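Local structure of succinylglutamate desuccinylase (2BCO) at residues 68-72 with 231-237; 185-190 with 254-258; 4-8 with 23-27; 28-34 with 79-83. The protein probably hydrolyses N-succinylglutamate to succinate and glutamate, the last step of arginine degradation by the AST pathway, using one zinc ion per subunit. All blocks are in the same frame, centred on the assembly; numbering follows the deposited sequence.

Interaction 1. Residues 68-72 with 231-237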
loop_
_atom_site.group_PDB
_atom_site.type_symbol
_atom_site.label_atom_id
_atom_site.label_comp_id
_atom_site.label_asym_id
_atom_site.label_seq_id
_atom_site.Cartn_x
_atom_site.Cartn_y
_atom_site.Cartn_z
ATOM N N ALA A 68 6.714 -2.884 10.145
ATOM C CA ALA A 68 6.965 -4.213 9.573
ATOM C C ALA A 68 7.448 -4.198 8.114
ATOM O O ALA A 68 8.470 -4.802 7.789
ATOM C CB ALA A 68 5.715 -5.093 9.709
ATOM N N PRO A 69 6.728 -3.509 7.215
ATOM C CA PRO A 69 7.189 -3.494 5.822
ATOM C C PRO A 69 8.555 -2.822 5.672
ATOM O O PRO A 69 9.343 -3.188 4.793
ATOM C CB PRO A 69 6.084 -2.728 5.093
ATOM C CG PRO A 69 4.870 -3.004 5.933
ATOM C CD PRO A 69 5.417 -2.854 7.338
HETATM N N MSE A 70 8.821 -1.838 6.525
HETATM C CA MSE A 70 10.091 -1.127 6.488
HETATM C C MSE A 70 11.206 -2.122 6.788
HETATM O O MSE A 70 12.263 -2.088 6.154
HETATM C CB MSE A 70 10.100 0.007 7.522
HETATM C CG MSE A 70 8.907 0.948 7.422
HETATM SE SE MSE A 70 8.969 2.469 8.642
HETATM C CE MSE A 70 10.094 1.703 10.027
ATOM N N GLU A 71 10.960 -3.013 7.749
ATOM C CA GLU A 71 11.939 -4.032 8.124
ATOM C C GLU A 71 12.149 -4.996 6.960
ATOM O O GLU A 71 13.283 -5.374 6.668
ATOM C CB GLU A 71 11.481 -4.827 9.359
ATOM C CG GLU A 71 11.303 -4.014 10.640
ATOM C CD GLU A 71 11.537 -4.860 11.905
ATOM O OE1 GLU A 71 10.625 -4.953 12.765
ATOM O OE2 GLU A 71 12.644 -5.437 12.027
ATOM N N LEU A 72 11.058 -5.389 6.296
ATOM C CA LEU A 72 11.154 -6.307 5.151
ATOM C C LEU A 72 11.950 -5.656 4.029
ATOM O O LEU A 72 12.810 -6.289 3.418
ATOM C CB LEU A 72 9.764 -6.693 4.626
ATOM C CG LEU A 72 8.871 -7.473 5.594
ATOM C CD1 LEU A 72 7.612 -7.923 4.867
ATOM C CD2 LEU A 72 9.641 -8.689 6.160
ATOM N N LEU A 231 6.925 -10.599 12.337
ATOM C CA LEU A 231 7.508 -10.838 11.015
ATOM C C LEU A 231 7.256 -12.170 10.313
ATOM O O LEU A 231 7.136 -12.209 9.085
ATOM C CB LEU A 231 9.020 -10.579 11.073
ATOM C CG LEU A 231 9.541 -9.214 10.596
ATOM C CD1 LEU A 231 8.541 -8.114 10.885
ATOM C CD2 LEU A 231 10.872 -8.916 11.267
ATOM N N ASP A 232 7.187 -13.253 11.075
ATOM C CA ASP A 232 6.963 -14.576 10.502
ATOM C C ASP A 232 5.624 -14.653 9.788
ATOM O O ASP A 232 5.485 -15.371 8.804
ATOM C CB ASP A 232 7.064 -15.646 11.595
ATOM C CG ASP A 232 8.470 -15.767 12.140
ATOM O OD1 ASP A 232 9.362 -16.163 11.354
ATOM O OD2 ASP A 232 8.697 -15.451 13.336
ATOM N N ARG A 233 4.647 -13.899 10.276
ATOM C CA ARG A 233 3.330 -13.889 9.657
ATOM C C ARG A 233 3.370 -13.189 8.298
ATOM O O ARG A 233 2.384 -13.177 7.579
ATOM C CB ARG A 233 2.316 -13.184 10.569
ATOM C CG ARG A 233 2.266 -13.741 11.989
ATOM C CD ARG A 233 1.064 -13.207 12.764
ATOM N NE ARG A 233 -0.197 -13.722 12.232
ATOM C CZ ARG A 233 -1.388 -13.510 12.780
ATOM N NH1 ARG A 233 -1.498 -12.791 13.894
ATOM N NH2 ARG A 233 -2.472 -14.010 12.208
ATOM N N LEU A 234 4.513 -12.611 7.944
ATOM C CA LEU A 234 4.634 -11.926 6.657
ATOM C C LEU A 234 5.586 -12.663 5.725
ATOM O O LEU A 234 5.937 -12.159 4.659
ATOM C CB LEU A 234 5.139 -10.492 6.854
ATOM C CG LEU A 234 4.207 -9.549 7.608
ATOM C CD1 LEU A 234 4.891 -8.204 7.791
ATOM C CD2 LEU A 234 2.896 -9.390 6.830
ATOM N N THR A 235 6.001 -13.858 6.129
ATOM C CA THR A 235 6.918 -14.655 5.332
ATOM C C THR A 235 6.424 -14.934 3.904
ATOM O O THR A 235 7.177 -14.786 2.944
ATOM C CB THR A 235 7.218 -15.997 6.040
ATOM O OG1 THR A 235 7.807 -15.726 7.318
ATOM C CG2 THR A 235 8.165 -16.861 5.208
ATOM N N ALA A 236 5.168 -15.336 3.760
ATOM C CA ALA A 236 4.624 -15.633 2.437
ATOM C C ALA A 236 4.652 -14.387 1.547
ATOM O O ALA A 236 5.020 -14.449 0.378
ATOM C CB ALA A 236 3.196 -16.166 2.565
ATOM N N PHE A 237 4.259 -13.253 2.103
ATOM C CA PHE A 237 4.287 -12.033 1.325
ATOM C C PHE A 237 5.710 -11.675 0.893
ATOM O O PHE A 237 5.956 -11.349 -0.269
ATOM C CB PHE A 237 3.714 -10.859 2.128
ATOM C CG PHE A 237 4.076 -9.523 1.558
ATOM C CD1 PHE A 237 3.366 -8.991 0.495
ATOM C CD2 PHE A 237 5.174 -8.816 2.052
ATOM C CE1 PHE A 237 3.737 -7.777 -0.072
ATOM C CE2 PHE A 237 5.554 -7.602 1.491
ATOM C CZ PHE A 237 4.832 -7.084 0.426
#
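Leu72 and Phe237 meet obliquely: the leucine brings its CD1 methyl to the rim of the ring, near the ring plane, with CD1 3.8 Å from Phe237 CD2. The phenyl group reaches this position because its CG stands anti to the backbone N (chi1 163°), which swings the ring toward the helix of residues 68-72. The same methyl is shared with Leu234, whose CD1 lies 4.0 Å from Leu72 CD1, and Leu234 CD1 in turn packs on the CB of Ala68 at 3.7 Å. Ala68 and Leu72 are one helical turn apart, so Leu234 sits against a short ridge made by both. Leu231 covers the more open flank. Its side chain crosses that of Glu71 at about a right angle, and its CD2 methyl lies beside the carboxylate, 4.0 Å from Glu71 OE2, while the other oxygen, OE1, accepts hydrogen bonds from Gly227 N and Asn229 ND2 of the loop leading into residues 231-237. Leu234 is the N-cap residue of helix 235-245, so the contact falls at the very start of that helix. Behind both segments lie strands 149-157 and 214-220; Pro69 and Phe237 touch both, and Leu234 touches Leu220 of the second. Two helices packed side by side on a central sheet are characteristic of the zinc-exopeptidase-like catalytic domain, here just beyond zinc ligand Glu66.

Interaction 2. Residues 185-190 with 254-258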
loop_
_atom_site.group_PDB
_atom_site.type_symbol
_atom_site.label_atom_id
_atom_site.label_comp_id
_atom_site.label_asym_id
_atom_site.label_seq_id
_atom_site.Cartn_x
_atom_site.Cartn_y
_atom_site.Cartn_z
ATOM N N LEU A 185 -0.948 -11.303 -5.684
ATOM C CA LEU A 185 -1.735 -11.335 -4.455
ATOM C C LEU A 185 -1.850 -12.767 -3.947
ATOM O O LEU A 185 -1.630 -13.033 -2.766
ATOM C CB LEU A 185 -3.158 -10.803 -4.686
ATOM C CG LEU A 185 -3.558 -9.314 -4.617
ATOM C CD1 LEU A 185 -3.025 -8.677 -3.340
ATOM C CD2 LEU A 185 -3.035 -8.582 -5.822
ATOM N N ASP A 186 -2.209 -13.681 -4.850
ATOM C CA ASP A 186 -2.390 -15.079 -4.495
ATOM C C ASP A 186 -1.085 -15.720 -4.039
ATOM O O ASP A 186 -1.048 -16.414 -3.026
ATOM C CB ASP A 186 -2.992 -15.845 -5.683
ATOM C CG ASP A 186 -4.395 -15.364 -6.039
ATOM O OD1 ASP A 186 -4.904 -15.733 -7.113
ATOM O OD2 ASP A 186 -4.997 -14.618 -5.241
ATOM N N SER A 187 -0.011 -15.475 -4.775
ATOM C CA SER A 187 1.275 -16.044 -4.399
ATOM C C SER A 187 1.740 -15.500 -3.056
ATOM O O SER A 187 2.373 -16.220 -2.286
ATOM C CB SER A 187 2.332 -15.746 -5.467
ATOM O OG SER A 187 2.040 -16.448 -6.662
ATOM N N ALA A 188 1.415 -14.236 -2.777
ATOM C CA ALA A 188 1.811 -13.588 -1.525
ATOM C C ALA A 188 0.957 -14.039 -0.362
ATOM O O ALA A 188 1.282 -13.758 0.783
ATOM C CB ALA A 188 1.727 -12.070 -1.660
ATOM N N HIS A 189 -0.135 -14.732 -0.661
ATOM C CA HIS A 189 -1.040 -15.226 0.369
ATOM C C HIS A 189 -1.834 -14.113 1.045
ATOM O O HIS A 189 -2.227 -14.243 2.207
ATOM C CB HIS A 189 -0.270 -16.022 1.425
ATOM C CG HIS A 189 0.143 -17.387 0.975
ATOM N ND1 HIS A 189 0.162 -17.757 -0.356
ATOM C CD2 HIS A 189 0.577 -18.467 1.666
ATOM C CE1 HIS A 189 0.590 -18.998 -0.461
ATOM N NE2 HIS A 189 0.851 -19.455 0.753
ATOM N N ILE A 190 -2.069 -13.024 0.315
ATOM C CA ILE A 190 -2.852 -11.910 0.841
ATOM C C ILE A 190 -4.279 -12.446 0.873
ATOM O O ILE A 190 -4.847 -12.815 -0.155
ATOM C CB ILE A 190 -2.753 -10.678 -0.080
ATOM C CG1 ILE A 190 -1.283 -10.269 -0.207
ATOM C CG2 ILE A 190 -3.563 -9.520 0.494
ATOM C CD1 ILE A 190 -0.676 -9.718 1.110
ATOM N N SER A 254 -1.287 -21.758 -5.300
ATOM C CA SER A 254 -1.978 -21.069 -4.205
ATOM C C SER A 254 -3.457 -20.832 -4.493
ATOM O O SER A 254 -3.905 -20.903 -5.637
ATOM C CB SER A 254 -1.307 -19.723 -3.929
ATOM O OG SER A 254 -1.268 -18.934 -5.106
ATOM N N LYS A 255 -4.213 -20.535 -3.442
ATOM C CA LYS A 255 -5.641 -20.282 -3.581
ATOM C C LYS A 255 -5.939 -18.824 -3.926
ATOM O O LYS A 255 -5.107 -17.935 -3.702
ATOM C CB LYS A 255 -6.378 -20.634 -2.288
ATOM C CG LYS A 255 -6.034 -19.744 -1.103
ATOM C CD LYS A 255 -6.885 -20.103 0.111
ATOM C CE LYS A 255 -6.605 -19.184 1.289
ATOM N NZ LYS A 255 -7.485 -19.487 2.456
ATOM N N PRO A 256 -7.134 -18.563 -4.481
ATOM C CA PRO A 256 -7.492 -17.185 -4.829
ATOM C C PRO A 256 -7.830 -16.387 -3.574
ATOM O O PRO A 256 -8.523 -16.886 -2.683
ATOM C CB PRO A 256 -8.708 -17.358 -5.733
ATOM C CG PRO A 256 -9.372 -18.595 -5.164
ATOM C CD PRO A 256 -8.183 -19.510 -4.906
ATOM N N CYS A 257 -7.320 -15.160 -3.495
ATOM C CA CYS A 257 -7.628 -14.306 -2.356
ATOM C C CYS A 257 -9.107 -13.950 -2.484
ATOM O O CYS A 257 -9.670 -14.004 -3.578
ATOM C CB CYS A 257 -6.774 -13.033 -2.391
ATOM S SG CYS A 257 -6.951 -12.031 -3.886
ATOM N N ILE A 258 -9.746 -13.609 -1.375
ATOM C CA ILE A 258 -11.149 -13.237 -1.427
ATOM C C ILE A 258 -11.258 -11.868 -2.114
ATOM O O ILE A 258 -10.456 -10.968 -1.845
ATOM C CB ILE A 258 -11.743 -13.177 -0.007
ATOM C CG1 ILE A 258 -11.635 -14.564 0.644
ATOM C CG2 ILE A 258 -13.208 -12.725 -0.056
ATOM C CD1 ILE A 258 -11.875 -14.550 2.133
HETATM O O HOH W 1 -3.361 -17.102 -1.872
HETATM O O HOH W 2 1.278 -19.335 -6.322
#
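Asp186, Cys257 and Ser254 bury the most surface where the end of helix 179-188, within the catalytic-domain part of the sequence, meets the loop leading into strand 258-267, where the barrel-sandwich hybrid part begins. The carboxylate of Asp186 takes the backbone N of Cys257 on OD2, a bond of 3.0 Å with an angle of 156° at the hydrogen. The donor comes from above the carboxylate plane, 46° out of it, and the acid's CG and OD1 lie over the CA of Pro256. Cys257 turns its thiol inward, where SG packs on the CB of Leu185 at 4.1 Å. Ser254 comes up to the other end of the aspartate: its OG is 3.6 Å from Asp186 CB, and its CB is 4.0 Å from the CE1 of His189.

The carbonyl oxygen of Asp186 is the polar hub. His189 ND1 donates to it in the ring plane and in the carbonyl plane, at 3.2 Å. His189 N also binds it and Ile190 N binds Leu185 O, the two bonds of the Schellman motif that ends the helix with positive phi at His189. One water donates to Asp186 O and to Lys255 O, bridging the two backbones; a second links Ser187 OG with Ser254 OG, while Ser187 OG is also bonded to Asp183 O.

On the inner side, Leu185 and Cys257 both touch Val193 of strand 192-195, to which strand 258-267 runs parallel, Ile190 leans on Met218 of strand 214-220, and Ala188 and His189 meet helix 235-245.

Interaction 3. Residues 4-8 with 23-27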
loop_
_atom_site.group_PDB
_atom_site.type_symbol
_atom_site.label_atom_id
_atom_site.label_comp_id
_atom_site.label_asym_id
_atom_site.label_seq_id
_atom_site.Cartn_x
_atom_site.Cartn_y
_atom_site.Cartn_z
ATOM N N SER A 4 27.678 -1.089 1.791
ATOM C CA SER A 4 28.815 -0.339 1.186
ATOM C C SER A 4 28.367 1.082 0.873
ATOM O O SER A 4 29.157 2.022 0.932
ATOM C CB SER A 4 29.279 -1.033 -0.098
ATOM O OG SER A 4 30.401 -0.377 -0.664
ATOM N N LEU A 5 27.091 1.227 0.541
ATOM C CA LEU A 5 26.523 2.527 0.222
ATOM C C LEU A 5 25.939 3.126 1.497
ATOM O O LEU A 5 25.797 4.343 1.622
ATOM C CB LEU A 5 25.421 2.365 -0.830
ATOM C CG LEU A 5 25.042 3.577 -1.686
ATOM C CD1 LEU A 5 26.179 3.895 -2.639
ATOM C CD2 LEU A 5 23.776 3.275 -2.474
ATOM N N PHE A 6 25.609 2.255 2.449
ATOM C CA PHE A 6 25.023 2.677 3.715
ATOM C C PHE A 6 25.984 2.571 4.891
ATOM O O PHE A 6 26.881 1.731 4.912
ATOM C CB PHE A 6 23.784 1.838 4.026
ATOM C CG PHE A 6 22.781 1.814 2.914
ATOM C CD1 PHE A 6 22.719 0.734 2.038
ATOM C CD2 PHE A 6 21.912 2.883 2.721
ATOM C CE1 PHE A 6 21.806 0.720 0.985
ATOM C CE2 PHE A 6 21.001 2.881 1.676
ATOM C CZ PHE A 6 20.944 1.795 0.802
ATOM N N ARG A 7 25.773 3.432 5.878
ATOM C CA ARG A 7 26.592 3.442 7.079
ATOM C C ARG A 7 26.321 2.138 7.823
ATOM O O ARG A 7 27.247 1.453 8.258
ATOM C CB ARG A 7 26.207 4.632 7.959
ATOM C CG ARG A 7 26.981 4.730 9.258
ATOM C CD ARG A 7 26.265 5.635 10.252
ATOM N NE ARG A 7 24.915 5.152 10.540
ATOM C CZ ARG A 7 24.126 5.649 11.486
ATOM N NH1 ARG A 7 24.545 6.649 12.248
ATOM N NH2 ARG A 7 22.912 5.146 11.669
ATOM N N GLN A 8 25.041 1.800 7.950
ATOM C CA GLN A 8 24.628 0.579 8.628
ATOM C C GLN A 8 23.601 -0.189 7.789
ATOM O O GLN A 8 23.775 -1.379 7.535
ATOM C CB GLN A 8 24.064 0.921 10.010
ATOM C CG GLN A 8 23.740 -0.289 10.874
ATOM C CD GLN A 8 23.851 0.013 12.360
ATOM O OE1 GLN A 8 23.331 1.020 12.845
ATOM N NE2 GLN A 8 24.522 -0.868 13.093
ATOM N N PRO A 23 23.420 12.488 -2.587
ATOM C CA PRO A 23 23.288 11.513 -3.668
ATOM C C PRO A 23 24.545 10.670 -3.837
ATOM O O PRO A 23 25.661 11.171 -3.705
ATOM C CB PRO A 23 23.012 12.387 -4.885
ATOM C CG PRO A 23 22.269 13.534 -4.305
ATOM C CD PRO A 23 23.068 13.838 -3.056
ATOM N N ALA A 24 24.350 9.391 -4.131
ATOM C CA ALA A 24 25.458 8.469 -4.327
ATOM C C ALA A 24 24.976 7.260 -5.113
ATOM O O ALA A 24 23.826 6.846 -4.982
ATOM C CB ALA A 24 26.016 8.032 -2.981
ATOM N N GLU A 25 25.850 6.709 -5.949
ATOM C CA GLU A 25 25.504 5.534 -6.739
ATOM C C GLU A 25 26.536 4.449 -6.476
ATOM O O GLU A 25 27.579 4.706 -5.879
ATOM C CB GLU A 25 25.467 5.865 -8.236
ATOM C CG GLU A 25 26.829 6.104 -8.864
ATOM C CD GLU A 25 26.847 5.779 -10.349
ATOM O OE1 GLU A 25 26.590 4.608 -10.711
ATOM O OE2 GLU A 25 27.114 6.694 -11.157
ATOM N N GLN A 26 26.243 3.235 -6.932
ATOM C CA GLN A 26 27.140 2.107 -6.733
ATOM C C GLN A 26 26.796 0.935 -7.640
ATOM O O GLN A 26 25.627 0.580 -7.799
ATOM C CB GLN A 26 27.075 1.642 -5.283
ATOM C CG GLN A 26 27.877 0.393 -4.995
ATOM C CD GLN A 26 27.664 -0.095 -3.582
ATOM O OE1 GLN A 26 27.840 0.657 -2.622
ATOM N NE2 GLN A 26 27.281 -1.358 -3.441
ATOM N N VAL A 27 27.822 0.333 -8.230
ATOM C CA VAL A 27 27.625 -0.809 -9.107
ATOM C C VAL A 27 28.129 -2.057 -8.403
ATOM O O VAL A 27 29.286 -2.123 -7.990
ATOM C CB VAL A 27 28.381 -0.633 -10.438
ATOM C CG1 VAL A 27 28.169 -1.855 -11.321
ATOM C CG2 VAL A 27 27.894 0.627 -11.147
#
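A small surface contact of mixed character joins the first modelled residues of the chain to strand 24-27, at the periphery of the fold and far from the zinc site. Leu5 and Gln26 carry it, their side chains lying alongside each other and pointing opposite ways. The CD1 methyl of Leu5 lies against the base of the glutamine, 3.6 Å from Gln26 CB, and continues along the strand to Ala24, whose CB is 4.2 Å away. It also rests 3.6 Å from the carbonyl oxygen of Glu25. In return the glutamine runs out toward the N terminus: with CG anti to the backbone N (chi1 175°) and an extended chain beyond, its amide arrives beside Ser4 and the CB of Leu5. Gln26 OE1 is 3.5 Å from Leu5 CB and takes a weak hydrogen bond from Ser4 OG at 3.4 Å.

Strand 24-27 is paired antiparallel with strand 33-38 in a beta hairpin, and Leu5 spreads over Ala24 and Gln26, alternate residues that point to the same side of the strand, as well as Leu34 on the neighbouring one. Ser4 and Leu5 thus lie against one face of the hairpin.

Their backbone is held from another direction, since Leu5 N donates to OE1 of Glu81, near the end of helix 68-81, and Ser4 N makes a weak bond to the same oxygen. Just beyond, the CB of Leu5 lies over one face of the Phe6 ring, 4.2 Å above its plane and offset toward the rim, while Phe6 itself packs on Ile77 and Glu81 of that helix.

Interaction 4. Residues 28-34 with 79-83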
loop_
_atom_site.group_PDB
_atom_site.type_symbol
_atom_site.label_atom_id
_atom_site.label_comp_id
_atom_site.label_asym_id
_atom_site.label_seq_id
_atom_site.Cartn_x
_atom_site.Cartn_y
_atom_site.Cartn_z
ATOM N N LEU A 28 27.253 -3.045 -8.256
ATOM C CA LEU A 28 27.619 -4.285 -7.585
ATOM C C LEU A 28 28.374 -5.237 -8.499
ATOM O O LEU A 28 28.367 -5.085 -9.722
ATOM C CB LEU A 28 26.373 -4.983 -7.044
ATOM C CG LEU A 28 25.566 -4.229 -5.984
ATOM C CD1 LEU A 28 24.308 -5.016 -5.665
ATOM C CD2 LEU A 28 26.406 -4.019 -4.735
ATOM N N SER A 29 29.021 -6.222 -7.886
ATOM C CA SER A 29 29.794 -7.217 -8.611
ATOM C C SER A 29 28.974 -7.946 -9.668
ATOM O O SER A 29 29.494 -8.286 -10.731
ATOM C CB SER A 29 30.388 -8.236 -7.638
ATOM O OG SER A 29 31.055 -9.274 -8.332
ATOM N N ASN A 30 27.696 -8.185 -9.385
ATOM C CA ASN A 30 26.833 -8.885 -10.330
ATOM C C ASN A 30 26.202 -7.966 -11.370
ATOM O O ASN A 30 25.351 -8.396 -12.147
ATOM C CB ASN A 30 25.726 -9.635 -9.589
ATOM C CG ASN A 30 24.843 -8.716 -8.777
ATOM O OD1 ASN A 30 24.882 -7.494 -8.938
ATOM N ND2 ASN A 30 24.030 -9.299 -7.905
ATOM N N GLY A 31 26.603 -6.702 -11.379
ATOM C CA GLY A 31 26.052 -5.776 -12.346
ATOM C C GLY A 31 24.883 -4.942 -11.858
ATOM O O GLY A 31 24.537 -3.952 -12.498
ATOM N N VAL A 32 24.268 -5.323 -10.742
ATOM C CA VAL A 32 23.138 -4.557 -10.214
ATOM C C VAL A 32 23.573 -3.146 -9.823
ATOM O O VAL A 32 24.636 -2.951 -9.234
ATOM C CB VAL A 32 22.511 -5.230 -8.973
ATOM C CG1 VAL A 32 21.457 -4.307 -8.361
ATOM C CG2 VAL A 32 21.886 -6.562 -9.361
ATOM N N GLN A 33 22.742 -2.166 -10.152
ATOM C CA GLN A 33 23.055 -0.780 -9.844
ATOM C C GLN A 33 22.150 -0.193 -8.755
ATOM O O GLN A 33 20.929 -0.332 -8.807
ATOM C CB GLN A 33 22.950 0.054 -11.117
ATOM C CG GLN A 33 23.401 1.487 -10.971
ATOM C CD GLN A 33 23.353 2.237 -12.287
ATOM O OE1 GLN A 33 23.694 3.414 -12.350
ATOM N NE2 GLN A 33 22.931 1.553 -13.347
ATOM N N LEU A 34 22.770 0.457 -7.774
ATOM C CA LEU A 34 22.060 1.083 -6.661
ATOM C C LEU A 34 22.274 2.599 -6.692
ATOM O O LEU A 34 23.408 3.067 -6.787
ATOM C CB LEU A 34 22.581 0.535 -5.332
ATOM C CG LEU A 34 22.427 -0.961 -5.056
ATOM C CD1 LEU A 34 23.176 -1.321 -3.792
ATOM C CD2 LEU A 34 20.958 -1.309 -4.914
ATOM N N ASP A 79 20.053 -7.845 1.255
ATOM C CA ASP A 79 20.316 -9.045 0.465
ATOM C C ASP A 79 20.703 -8.714 -0.972
ATOM O O ASP A 79 21.507 -9.418 -1.581
ATOM C CB ASP A 79 19.106 -9.990 0.491
ATOM C CG ASP A 79 18.897 -10.631 1.859
ATOM O OD1 ASP A 79 19.831 -10.584 2.691
ATOM O OD2 ASP A 79 17.809 -11.192 2.108
ATOM N N ILE A 80 20.135 -7.645 -1.516
ATOM C CA ILE A 80 20.467 -7.237 -2.874
ATOM C C ILE A 80 21.913 -6.740 -2.903
ATOM O O ILE A 80 22.655 -7.004 -3.852
ATOM C CB ILE A 80 19.548 -6.090 -3.364
ATOM C CG1 ILE A 80 18.121 -6.605 -3.553
ATOM C CG2 ILE A 80 20.096 -5.495 -4.658
ATOM C CD1 ILE A 80 17.129 -5.532 -3.923
ATOM N N GLU A 81 22.312 -6.024 -1.857
ATOM C CA GLU A 81 23.662 -5.477 -1.784
ATOM C C GLU A 81 24.719 -6.554 -1.583
ATOM O O GLU A 81 25.869 -6.364 -1.962
ATOM C CB GLU A 81 23.765 -4.447 -0.657
ATOM C CG GLU A 81 24.476 -3.172 -1.069
ATOM C CD GLU A 81 24.639 -2.190 0.077
ATOM O OE1 GLU A 81 24.914 -0.999 -0.204
ATOM O OE2 GLU A 81 24.505 -2.606 1.251
ATOM N N SER A 82 24.330 -7.678 -0.991
ATOM C CA SER A 82 25.258 -8.779 -0.760
ATOM C C SER A 82 25.193 -9.807 -1.892
ATOM O O SER A 82 25.885 -10.824 -1.851
ATOM C CB SER A 82 24.952 -9.471 0.573
ATOM O OG SER A 82 23.690 -10.112 0.542
ATOM N N GLY A 83 24.354 -9.543 -2.891
ATOM C CA GLY A 83 24.226 -10.455 -4.017
ATOM C C GLY A 83 23.326 -11.643 -3.737
ATOM O O GLY A 83 23.015 -12.418 -4.636
HETATM O O HOH W 3 21.906 -8.506 -6.246
#
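Leu28, Val32 and Leu34 face the last turn of helix 68-81, where they meet Ile80 and Glu81. The CG2 branch of Ile80 is the common target: Val32 CG1 touches it at 4.1 Å, the two side chains crossing at about a right angle, and Leu34 CD2 lies 4.3 Å from the same methyl. Leu34 uses its other branch on the glutamate, CD1 coming to 3.5 Å from Glu81 CG, again roughly at a right angle. Leu28 reaches past the side chains to the backbone, with CD1 3.2 Å from Ile80 O and CD2 beside Glu81 O.

A water forms the polar bridge, accepting from Asn30 ND2 and donating to Ile80 O, a carbonyl at the helix end. The side chain of Asn30 is folded back over its own backbone (chi1 60°), which also lets OD1 accept from Val32 N at 2.9 Å in an Asx turn. That turn overlaps the type I beta turn of Leu28 to Gly31, closed by Gly31 N on Leu28 O, and Leu28 N binds Val32 O, so the hairpin loop is braced from within. Farther out, Val44 of strand 41-45 backs Val32, Leu34 and Ile80, and Asp79 OD2 forms a salt bridge with Arg242.

The hairpin and helix end are thus joined by methyls packed on Ile80, on the Glu81 chain and against the helix-end carbonyls, with a bound water making the polar link between the two segments.

From the N terminus, interaction 3 closes first, bringing the first residues back against strand 24-27 and enclosing helix 10-15 in the loop. Interaction 4 begins directly after it, at the turn between paired strands 24-27 and 33-38, and ends at the tail of helix 68-81. The two touch, through strand pairing and through Glu81. Interaction 1 starts at the front of that same helix, so it crosses interaction 4, and the helix ties the N-terminal hairpin to helix 235-245. Interaction 2 crosses interaction 1, touching it where Ala236 and Phe237 meet Ala188, and extends the links to strand 258-267. Interaction 3 is in series with the other three, as 4 is with 2; none nests.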